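Local atomic coordinates of blue copper protein (Hyphomicrobium denitrificans, PDB entry 3EF4), a protein that binds one copper ion and, as a blue copper protein of the pseudoazurin type, probably carries electrons in the bacterial periplasm. Residues L77-A80 / P81-G84. Residues are numbered along the deposited sequence; the frame is centred on the assembly and turned at random.
Sequences LKCA and PHYG. With CU (copper (II) ion), chain D; PO4 (phosphate ion), chain H.
C79 and H82 grip the same copper (II) ion, SG of C79 at 2.2 Å and ND1 of H82 at 2.0 Å from the metal. As ligands of one metal, SG of C79 and ND1 of H82 come within 3.5 Å, the sulfur lying oblique to the imidazole. In C79 the first torsion sets SG anti to the backbone N (chi1 168°), which carries the sulfur to the metal; a cysteine suits this place because its thiolate is a soft, strongly donating ligand that forms the short, covalent copper-sulfur bond of type 1 centres. Histidine suits the other because its imidazole offers ND1 as a metal donor. H41 and M87 complete the site.

Between the two ligands the chain turns, and the C79 carbonyl oxygen accepts a weak hydrogen bond from N of H82, 3.1 Å long and bent to 130° at the hydrogen. Proline suits the bend at P81 because its N has no hydrogen to donate and its ring restricts the backbone (phi -70°); CG of P81 lies 3.6 Å from SG of C79 and also over one face of the H82 ring. This is the ligand loop of the cupredoxin fold, joining strand 73-78 to strand 88-93 and supplying Cys, His and Met from one short run of sequence. A water accepts from N of G84 and donates a weak bond to O of A80, bridging the turn.

Farther from the copper, K78 lays its extended chain across one face of the Y83 ring. CB of K78 makes a CH-pi contact 3.9 Å from the centroid of the Y83 ring, and CD of K78 lies on the same face, near CD2 of Y83. Lysine's long methylene chain can cross a ring while its charged end reaches on: NZ of K78 donates a hydrogen bond to O2 of a phosphate ion (2.7 Å), probably a component of the crystallisation solution. The tyrosine hydroxyl is hydrogen-bonded to Y105, and a serine at Y83 would probably leave the lysine methylenes without their platform and Y105 without this partner.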
ATOM      1  N   LEU A  77       0.413  -3.107  -0.509  1.00  7.81           N
ATOM      2  CA  LEU A  77       1.521  -3.007  -1.448  1.00  7.82           C
ATOM      3  C   LEU A  77       2.791  -2.703  -0.676  1.00  7.92           C
ATOM      4  O   LEU A  77       2.772  -2.117   0.389  1.00  8.25           O
ATOM      5  CB  LEU A  77       1.277  -1.993  -2.550  1.00  8.27           C
ATOM      6  CG  LEU A  77       0.074  -2.229  -3.444  1.00  9.08           C
ATOM      7  CD1 LEU A  77      -1.181  -1.597  -2.894  1.00  9.41           C
ATOM      8  CD2 LEU A  77       0.338  -1.716  -4.862  1.00 10.00           C
ATOM      9  N   LYS A  78       3.916  -3.106  -1.278  1.00  8.41           N
ATOM     10  CA  LYS A  78       5.211  -2.826  -0.765  1.00  8.26           C
ATOM     11  C   LYS A  78       6.083  -2.169  -1.828  1.00  8.19           C
ATOM     12  O   LYS A  78       5.820  -2.258  -3.001  1.00  8.81           O
ATOM     13  CB  LYS A  78       5.919  -4.131  -0.288  1.00  9.49           C
ATOM     14  CG  LYS A  78       6.131  -5.135  -1.411  1.00 10.48           C
ATOM     15  CD  LYS A  78       6.871  -6.381  -0.914  1.00 12.85           C
ATOM     16  CE  LYS A  78       6.911  -7.432  -2.025  1.00 17.73           C
ATOM     17  NZ  LYS A  78       7.602  -8.664  -1.600  1.00 21.53           N
ATOM     18  N   CYS A  79       7.168  -1.577  -1.334  1.00  8.92           N
ATOM     19  CA  CYS A  79       8.318  -1.208  -2.144  1.00  9.11           C
ATOM     20  C   CYS A  79       9.337  -2.324  -1.977  1.00  9.56           C
ATOM     21  O   CYS A  79       9.716  -2.639  -0.845  1.00 10.10           O
ATOM     22  CB  CYS A  79       8.888   0.119  -1.715  1.00 10.00           C
ATOM     23  SG  CYS A  79      10.496   0.462  -2.436  1.00 10.44           S
ATOM     24  N   ALA A  80       9.724  -2.969  -3.086  1.00  9.64           N
ATOM     25  CA  ALA A  80      10.555  -4.152  -2.969  1.00 10.76           C
ATOM     26  C   ALA A  80      11.861  -3.898  -2.213  1.00 11.01           C
ATOM     27  O   ALA A  80      12.137  -4.645  -1.262  1.00 12.49           O
ATOM     28  CB  ALA A  80      10.872  -4.728  -4.341  1.00 13.20           C
ATOM     29  N   PRO A  81      12.692  -2.945  -2.541  1.00 11.10           N
ATOM     30  CA  PRO A  81      13.913  -2.791  -1.774  1.00 11.48           C
ATOM     31  C   PRO A  81      13.731  -2.275  -0.363  1.00 10.80           C
ATOM     32  O   PRO A  81      14.651  -2.437   0.442  1.00 11.62           O
ATOM     33  CB  PRO A  81      14.692  -1.766  -2.620  1.00 14.13           C
ATOM     34  CG  PRO A  81      13.659  -0.987  -3.317  1.00 11.94           C
ATOM     35  CD  PRO A  81      12.586  -1.999  -3.697  1.00 11.80           C
ATOM     36  N   HIS A  82      12.595  -1.634  -0.083  1.00 10.51           N
ATOM     37  CA  HIS A  82      12.436  -1.027   1.228  1.00  9.79           C
ATOM     38  C   HIS A  82      11.376  -1.630   2.124  1.00  9.82           C
ATOM     39  O   HIS A  82      11.095  -1.095   3.183  1.00 10.65           O
ATOM     40  CB  HIS A  82      12.212   0.482   1.119  1.00 10.81           C
ATOM     41  CG  HIS A  82      13.331   1.176   0.409  1.00 10.96           C
ATOM     42  ND1 HIS A  82      13.015   2.016  -0.636  1.00 10.56           N
ATOM     43  CD2 HIS A  82      14.652   1.207   0.591  1.00 11.65           C
ATOM     44  CE1 HIS A  82      14.173   2.512  -1.085  1.00 11.49           C
ATOM     45  NE2 HIS A  82      15.171   2.003  -0.364  1.00 11.63           N
ATOM     46  N   TYR A  83      10.817  -2.770   1.740  1.00 10.68           N
ATOM     47  CA  TYR A  83       9.767  -3.365   2.578  1.00 10.52           C
ATOM     48  C   TYR A  83      10.228  -3.620   3.977  1.00 12.13           C
ATOM     49  O   TYR A  83       9.539  -3.296   4.950  1.00 13.22           O
ATOM     50  CB  TYR A  83       9.302  -4.659   1.955  1.00 11.47           C
ATOM     51  CG  TYR A  83       8.048  -5.270   2.515  1.00 10.70           C
ATOM     52  CD1 TYR A  83       6.990  -4.528   2.995  1.00 10.46           C
ATOM     53  CD2 TYR A  83       7.915  -6.647   2.543  1.00 13.09           C
ATOM     54  CE1 TYR A  83       5.866  -5.120   3.480  1.00 12.14           C
ATOM     55  CE2 TYR A  83       6.773  -7.257   3.024  1.00 14.43           C
ATOM     56  CZ  TYR A  83       5.734  -6.489   3.508  1.00 12.58           C
ATOM     57  OH  TYR A  83       4.586  -7.035   3.993  1.00 15.19           O
ATOM     58  N   GLY A  84      11.440  -4.157   4.104  1.00 13.17           N
ATOM     59  CA  GLY A  84      12.015  -4.390   5.405  1.00 16.14           C
ATOM     60  C   GLY A  84      12.303  -3.179   6.221  1.00 14.75           C
ATOM     61  O   GLY A  84      12.446  -3.232   7.462  1.00 17.71           O
TER
HETATM   62 CU    CU D 401      11.191   2.325  -1.478  1.00 11.31          CU
HETATM   63  P   PO4 H 405       9.573  -9.467  -5.091  1.00 33.25           P
HETATM   64  O1  PO4 H 405      10.745  -8.599  -4.509  1.00 44.72           O
HETATM   65  O2  PO4 H 405       8.457  -9.673  -3.977  1.00 41.25           O
HETATM   66  O3  PO4 H 405       8.915  -8.717  -6.326  1.00 40.98           O
HETATM   67  O4  PO4 H 405      10.102 -10.875  -5.537  1.00 44.92           O
HETATM   68  O   HOH W   1      12.987  -5.501   2.004  1.00 37.67           O